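Local coordinates for protein similar to metal-dependent hydrolase (Staphylococcus aureus subsp. aureus Mu50, PDB 3ESH) that probably acts as a metal-dependent hydrolase of the metallo-beta-lactamase superfamily, at residues Leu71-Lys74 against Gln75-Asn78; Ile146-Lys149 against Ser150-Asp154; Asp136-His139 against Glu140-Pro144. One frame throughout, in Å; residues are numbered along the deposited sequence.

Interactions 2 and 3 adjoin, their centres about 10 Å apart. Residues 146-154 hand two hydroxyls to the carboxylates of helix 135-142: Tyr152 OH lies 2.5 Å from Glu137 OE2, and Ser148 OG 2.8 Å from Glu140 OE2, both probable hydrogen bonds. Interaction 1 touches only interaction 2, through Trp153, whose CZ2 lies 3.4 Å from Gln75 NE2; its nearest approach to interaction 3 is about 12 Å between atoms. His110, His185 and Asp206 face a common vacant point, consistent with an empty metal site of this superfamily. Thr151 touches that group and Glu137 lies near it, whereas interaction 1 is a surface contact.

Interaction 1 (Leu71-Lys74 against Gln75-Asn78); sequences LSEK and QLRN
Leu76 N reaches back to Ser72 O (2.9 Å) and Arg77 N to Glu73 O (3.2 Å), the i to i+4 backbone bonds that open the short helix 73-78. Asn78 N follows the same pattern toward Lys74 O, although the position of that carbonyl oxygen is less certain.

Ser72 stands immediately before the first turn. Its OG lies between the backbone N and the carbonyl carbon (chi1 82°), a setting that swings the hydroxyl over the helix start, where it accepts from Gln75 N at 3.0 Å with an N-H...O angle of 159°. Gln75 answers with its side chain: the chain runs extended beyond CG and brings OE1 back to Ser72 N, a weak bond of 3.3 Å. Lys155 NZ also bonds to this OE1, which therefore has two donors, one on the helix start and one in a sequence-distant loop.

On another side of the turn, Leu76 CD2 packs on Leu71 CB at 3.7 Å, and Leu71 CD2 is only slightly farther from the same methyl. Val81 touches both leucines, and Trp153 lies against Leu71. Arg77 bends at chi3 (-62°), which folds the guanidinium back along the helix until one face lies over Lys74 CA, offset toward the rim. Glu73 OE2 remains 5.5 Å from Arg77 NH1, so their opposite charges are neighbours without forming a salt bridge.

Ser72 and Gln75 thus make up a capping box, and the Leu71-Leu76 contact, joining the residue before the N-cap to the fourth residue of the helix, is a hydrophobic staple.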
# COMPACT_ATOMS: atom_id res chain seq x y z
N LEU A 71 3.16 30.04 24.26
CA LEU A 71 4.46 30.10 23.62
C LEU A 71 5.43 30.74 24.60
O LEU A 71 5.05 31.63 25.36
CB LEU A 71 4.40 30.95 22.34
CG LEU A 71 3.90 30.32 21.03
CD1 LEU A 71 2.53 29.73 21.22
CD2 LEU A 71 3.87 31.37 19.93
N SER A 72 6.67 30.27 24.60
CA SER A 72 7.66 30.84 25.50
C SER A 72 8.10 32.19 24.94
O SER A 72 7.58 32.65 23.92
CB SER A 72 8.87 29.92 25.60
OG SER A 72 9.74 30.13 24.50
N GLU A 73 9.06 32.81 25.61
CA GLU A 73 9.57 34.10 25.19
C GLU A 73 10.42 33.89 23.94
O GLU A 73 10.40 34.71 23.03
CB GLU A 73 10.43 34.70 26.31
CG GLU A 73 10.08 36.13 26.68
CD GLU A 73 8.59 36.36 26.89
OE1 GLU A 73 7.92 35.45 27.43
OE2 GLU A 73 8.10 37.45 26.53
N LYS A 74 11.14 32.78 23.91
CA LYS A 74 11.99 32.46 22.78
C LYS A 74 11.15 32.12 21.56
O LYS A 74 11.52 32.45 20.43
CB LYS A 74 12.90 31.29 23.13
CG LYS A 74 13.97 31.02 22.10
CD LYS A 74 14.92 29.93 22.57
CE LYS A 74 16.03 29.68 21.56
NZ LYS A 74 16.99 28.67 22.08
N GLN A 75 10.02 31.46 21.78
CA GLN A 75 9.15 31.09 20.67
C GLN A 75 8.39 32.31 20.17
O GLN A 75 8.18 32.46 18.97
CB GLN A 75 8.19 29.98 21.09
CG GLN A 75 8.90 28.68 21.42
CD GLN A 75 7.95 27.55 21.74
OE1 GLN A 75 7.05 27.69 22.56
NE2 GLN A 75 8.15 26.41 21.10
N LEU A 76 7.99 33.20 21.07
CA LEU A 76 7.28 34.39 20.64
C LEU A 76 8.17 35.17 19.68
O LEU A 76 7.72 35.63 18.63
CB LEU A 76 6.88 35.26 21.83
CG LEU A 76 5.76 34.76 22.74
CD1 LEU A 76 5.57 35.71 23.90
CD2 LEU A 76 4.47 34.65 21.96
N ARG A 77 9.44 35.32 20.02
CA ARG A 77 10.37 36.04 19.16
C ARG A 77 10.67 35.28 17.85
O ARG A 77 10.57 35.85 16.76
CB ARG A 77 11.69 36.32 19.89
CG ARG A 77 11.61 37.43 20.93
CD ARG A 77 12.99 38.02 21.19
NE ARG A 77 13.92 37.04 21.73
CZ ARG A 77 13.84 36.54 22.96
NH1 ARG A 77 12.86 36.93 23.78
NH2 ARG A 77 14.73 35.64 23.38
N ASN A 78 11.04 34.01 17.96
CA ASN A 78 11.35 33.22 16.79
C ASN A 78 10.18 33.10 15.82
O ASN A 78 10.38 32.92 14.62
CB ASN A 78 11.78 31.80 17.20
CG ASN A 78 13.00 31.79 18.11
OD1 ASN A 78 13.72 32.78 18.22
ND2 ASN A 78 13.23 30.65 18.76

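Interaction 2 (Ile146-Lys149 against Ser150-Asp154); sequences IRSK and STYWD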
# COMPACT_ATOMS: atom_id res chain seq x y z
N ILE A 146 10.85 13.12 13.98
CA ILE A 146 11.88 14.16 14.11
C ILE A 146 11.59 15.45 13.37
O ILE A 146 12.21 16.47 13.66
CB ILE A 146 13.30 13.71 13.69
CG1 ILE A 146 13.28 13.14 12.27
CG2 ILE A 146 13.87 12.76 14.73
CD1 ILE A 146 14.67 12.81 11.75
N ARG A 147 10.67 15.40 12.42
CA ARG A 147 10.30 16.59 11.68
C ARG A 147 9.04 17.27 12.23
O ARG A 147 9.05 18.48 12.42
CB ARG A 147 10.11 16.27 10.19
CG ARG A 147 9.31 17.33 9.45
CD ARG A 147 9.55 17.30 7.95
NE ARG A 147 8.48 17.97 7.21
CZ ARG A 147 8.66 18.64 6.08
NH1 ARG A 147 9.88 18.73 5.56
NH2 ARG A 147 7.62 19.20 5.46
N SER A 148 7.96 16.53 12.47
CA SER A 148 6.73 17.15 12.96
C SER A 148 6.79 17.50 14.44
O SER A 148 5.87 18.10 15.00
CB SER A 148 5.50 16.26 12.67
OG SER A 148 5.61 14.97 13.24
N LYS A 149 7.90 17.13 15.06
CA LYS A 149 8.15 17.39 16.47
C LYS A 149 8.18 18.90 16.65
O LYS A 149 7.67 19.44 17.64
CB LYS A 149 9.49 16.78 16.84
CG LYS A 149 10.01 17.12 18.21
CD LYS A 149 11.53 17.12 18.22
CE LYS A 149 12.10 15.79 17.72
NZ LYS A 149 13.61 15.76 17.67
N SER A 150 8.78 19.59 15.68
CA SER A 150 8.89 21.04 15.73
C SER A 150 7.55 21.79 15.82
O SER A 150 7.51 22.91 16.30
CB SER A 150 9.72 21.55 14.55
OG SER A 150 9.11 21.23 13.32
N THR A 151 6.45 21.19 15.37
CA THR A 151 5.14 21.86 15.49
C THR A 151 4.12 21.14 16.37
O THR A 151 3.19 21.76 16.87
CB THR A 151 4.49 22.19 14.11
OG1 THR A 151 4.51 21.03 13.26
CG2 THR A 151 5.22 23.33 13.44
N TYR A 152 4.28 19.84 16.55
CA TYR A 152 3.39 19.08 17.43
C TYR A 152 4.06 19.11 18.80
O TYR A 152 5.07 18.46 19.00
CB TYR A 152 3.26 17.64 16.98
CG TYR A 152 2.52 17.47 15.67
CD1 TYR A 152 1.31 18.11 15.45
CD2 TYR A 152 3.00 16.61 14.68
CE1 TYR A 152 0.59 17.89 14.28
CE2 TYR A 152 2.28 16.38 13.51
CZ TYR A 152 1.08 17.03 13.32
OH TYR A 152 0.37 16.85 12.15
N TRP A 153 3.49 19.88 19.73
CA TRP A 153 4.07 20.02 21.05
C TRP A 153 3.28 19.37 22.16
O TRP A 153 2.05 19.51 22.20
CB TRP A 153 4.22 21.50 21.42
CG TRP A 153 4.85 22.38 20.38
CD1 TRP A 153 5.73 22.01 19.40
CD2 TRP A 153 4.74 23.80 20.30
NE1 TRP A 153 6.19 23.11 18.73
CE2 TRP A 153 5.60 24.23 19.26
CE3 TRP A 153 4.01 24.77 21.01
CZ2 TRP A 153 5.74 25.58 18.92
CZ3 TRP A 153 4.16 26.10 20.67
CH2 TRP A 153 5.02 26.49 19.63
N ASP A 154 3.98 18.67 23.06
CA ASP A 154 3.36 18.01 24.21
C ASP A 154 2.68 19.11 25.00
O ASP A 154 1.60 18.95 25.55
CB ASP A 154 4.43 17.37 25.11
CG ASP A 154 5.03 16.12 24.52
OD1 ASP A 154 6.15 15.73 24.94
OD2 ASP A 154 4.39 15.51 23.65
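Ser148 and Tyr152 meet in a local turn, part of the loop that leads from helix 135-142 to strand 164-167. Ser148 O collects two backbone donors. Tyr152 N approaches it almost head-on at 2.8 Å, while Thr151 N, at 3.2 Å, stands well above the carbonyl plane. The Ser148 side chain lies against the Tyr152 ring: CB approaches CD2 of the ring obliquely at 3.2 Å, a tight fit, and OG sits at the ring edge, in its plane, while it bonds to Glu140 of helix 135-142.

One residue earlier, Arg147 O receives the hydroxyl of Ser150, with OG 2.9 Å away and almost straight in line with the carbonyl. Ser150 OG is set between its own backbone N and carbonyl carbon (chi1 62°), which turns it back toward Arg147; Ser150 N adds a weak bond to the same oxygen. Beyond the turn the Trp153 indole folds back, and NE1 donates to Ser150 O at 2.8 Å with the acceptor close to the ring plane. Lys149 O lies at the same indole's edge, 3.7 Å from CD1.

Around the turn, Arg147 forms a salt bridge with Asp224, and Trp153 stacks on Phe111. The Tyr152 ring packs against Glu140 and Phe141 of helix 135-142 and meets His110, so it bridges that helix and the possible metal site.

Interaction 3 (Asp136-His139 against Glu140-Pro144); sequences DEWH and EFIAP
Phe141 N bonds to Glu137 O at 2.9 Å, and Glu140 N to Asp136 O at 3.0 Å. Ile142 N continues the pattern to Trp138 O, and the last bond, from Ala143 N to His139 O, is weak. A water bridges the two carboxylates across one turn: it donates to Glu140 OE1 at 3.1 Å and, weakly, to Glu137 OE1. Glu137 is also held by Tyr152 OH and Met109 N at OE2 and by Ser186 OG at OE1; Glu140 OE2 bonds to Ser148 OG.

Helix 135-142 is the crossover helix of a beta-alpha-beta unit between strands 130-134 and 164-167. Trp138 rests on Leu164 and Leu166 of the latter strand, while Asp136 forms a salt bridge with Arg231 of the third subunit.

With CG anti to the backbone N (chi1 177°), Trp138 carries its indole alongside the following turn. Its CZ3 lies 3.3 Å from Phe141 CD2, the rings inclined at 41° with centroids 5.1 Å apart. Over one face of the indole, Ile142 CG2 makes a CH-pi contact, 4.2 Å from the six-membered ring's centroid and nearest to CZ2.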
# COMPACT_ATOMS: atom_id res chain seq x y z
N ASP A 136 -5.74 10.07 12.37
CA ASP A 136 -4.29 9.95 12.12
C ASP A 136 -3.56 11.23 12.49
O ASP A 136 -2.41 11.18 12.93
CB ASP A 136 -4.03 9.59 10.66
CG ASP A 136 -4.67 8.29 10.26
OD1 ASP A 136 -4.32 7.26 10.86
OD2 ASP A 136 -5.53 8.28 9.38
N GLU A 137 -4.24 12.36 12.32
CA GLU A 137 -3.67 13.66 12.68
C GLU A 137 -3.36 13.60 14.17
O GLU A 137 -2.26 13.93 14.60
CB GLU A 137 -4.67 14.79 12.41
CG GLU A 137 -4.20 16.19 12.81
CD GLU A 137 -3.01 16.67 11.98
OE1 GLU A 137 -3.01 16.42 10.75
OE2 GLU A 137 -2.07 17.30 12.55
N TRP A 138 -4.36 13.17 14.94
CA TRP A 138 -4.23 13.06 16.39
C TRP A 138 -3.10 12.11 16.80
O TRP A 138 -2.31 12.42 17.70
CB TRP A 138 -5.57 12.59 16.97
CG TRP A 138 -5.52 12.39 18.42
CD1 TRP A 138 -5.49 11.19 19.08
CD2 TRP A 138 -5.38 13.40 19.43
NE1 TRP A 138 -5.32 11.40 20.43
CE2 TRP A 138 -5.26 12.74 20.67
CE3 TRP A 138 -5.35 14.80 19.40
CZ2 TRP A 138 -5.10 13.44 21.87
CZ3 TRP A 138 -5.19 15.50 20.60
CH2 TRP A 138 -5.06 14.81 21.82
N HIS A 139 -3.03 10.96 16.12
CA HIS A 139 -1.99 9.95 16.39
C HIS A 139 -0.59 10.53 16.22
O HIS A 139 0.31 10.26 17.02
CB HIS A 139 -2.13 8.75 15.46
CG HIS A 139 -3.28 7.85 15.78
ND1 HIS A 139 -3.63 6.77 14.98
CD2 HIS A 139 -4.15 7.85 16.82
CE1 HIS A 139 -4.66 6.15 15.52
NE2 HIS A 139 -5.00 6.78 16.63
N GLU A 140 -0.39 11.32 15.18
CA GLU A 140 0.92 11.90 14.97
C GLU A 140 1.14 13.05 15.95
O GLU A 140 2.26 13.31 16.39
CB GLU A 140 1.09 12.38 13.52
CG GLU A 140 2.42 13.10 13.31
CD GLU A 140 2.79 13.31 11.85
OE1 GLU A 140 1.88 13.39 11.01
OE2 GLU A 140 4.01 13.41 11.57
N PHE A 141 0.06 13.75 16.29
CA PHE A 141 0.16 14.85 17.22
C PHE A 141 0.78 14.40 18.55
O PHE A 141 1.60 15.11 19.13
CB PHE A 141 -1.22 15.46 17.47
CG PHE A 141 -1.25 16.37 18.66
CD1 PHE A 141 -0.51 17.55 18.67
CD2 PHE A 141 -1.99 16.02 19.79
CE1 PHE A 141 -0.51 18.38 19.79
CE2 PHE A 141 -1.99 16.84 20.92
CZ PHE A 141 -1.25 18.02 20.92
N ILE A 142 0.39 13.22 19.03
CA ILE A 142 0.91 12.71 20.28
C ILE A 142 2.16 11.87 20.09
O ILE A 142 2.86 11.59 21.05
CB ILE A 142 -0.14 11.88 21.07
CG1 ILE A 142 -0.56 10.66 20.27
CG2 ILE A 142 -1.36 12.75 21.41
CD1 ILE A 142 -1.53 9.77 21.01
N ALA A 143 2.42 11.46 18.86
CA ALA A 143 3.61 10.66 18.53
C ALA A 143 4.27 11.25 17.29
O ALA A 143 4.31 10.62 16.24
CB ALA A 143 3.22 9.19 18.28
N PRO A 144 4.79 12.48 17.40
CA PRO A 144 5.44 13.14 16.26
C PRO A 144 6.83 12.59 15.96
O PRO A 144 7.52 12.14 16.87
CB PRO A 144 5.48 14.60 16.70
CG PRO A 144 5.73 14.46 18.20
CD PRO A 144 4.79 13.35 18.59
O HOH W 1 -1.03 14.26 10.54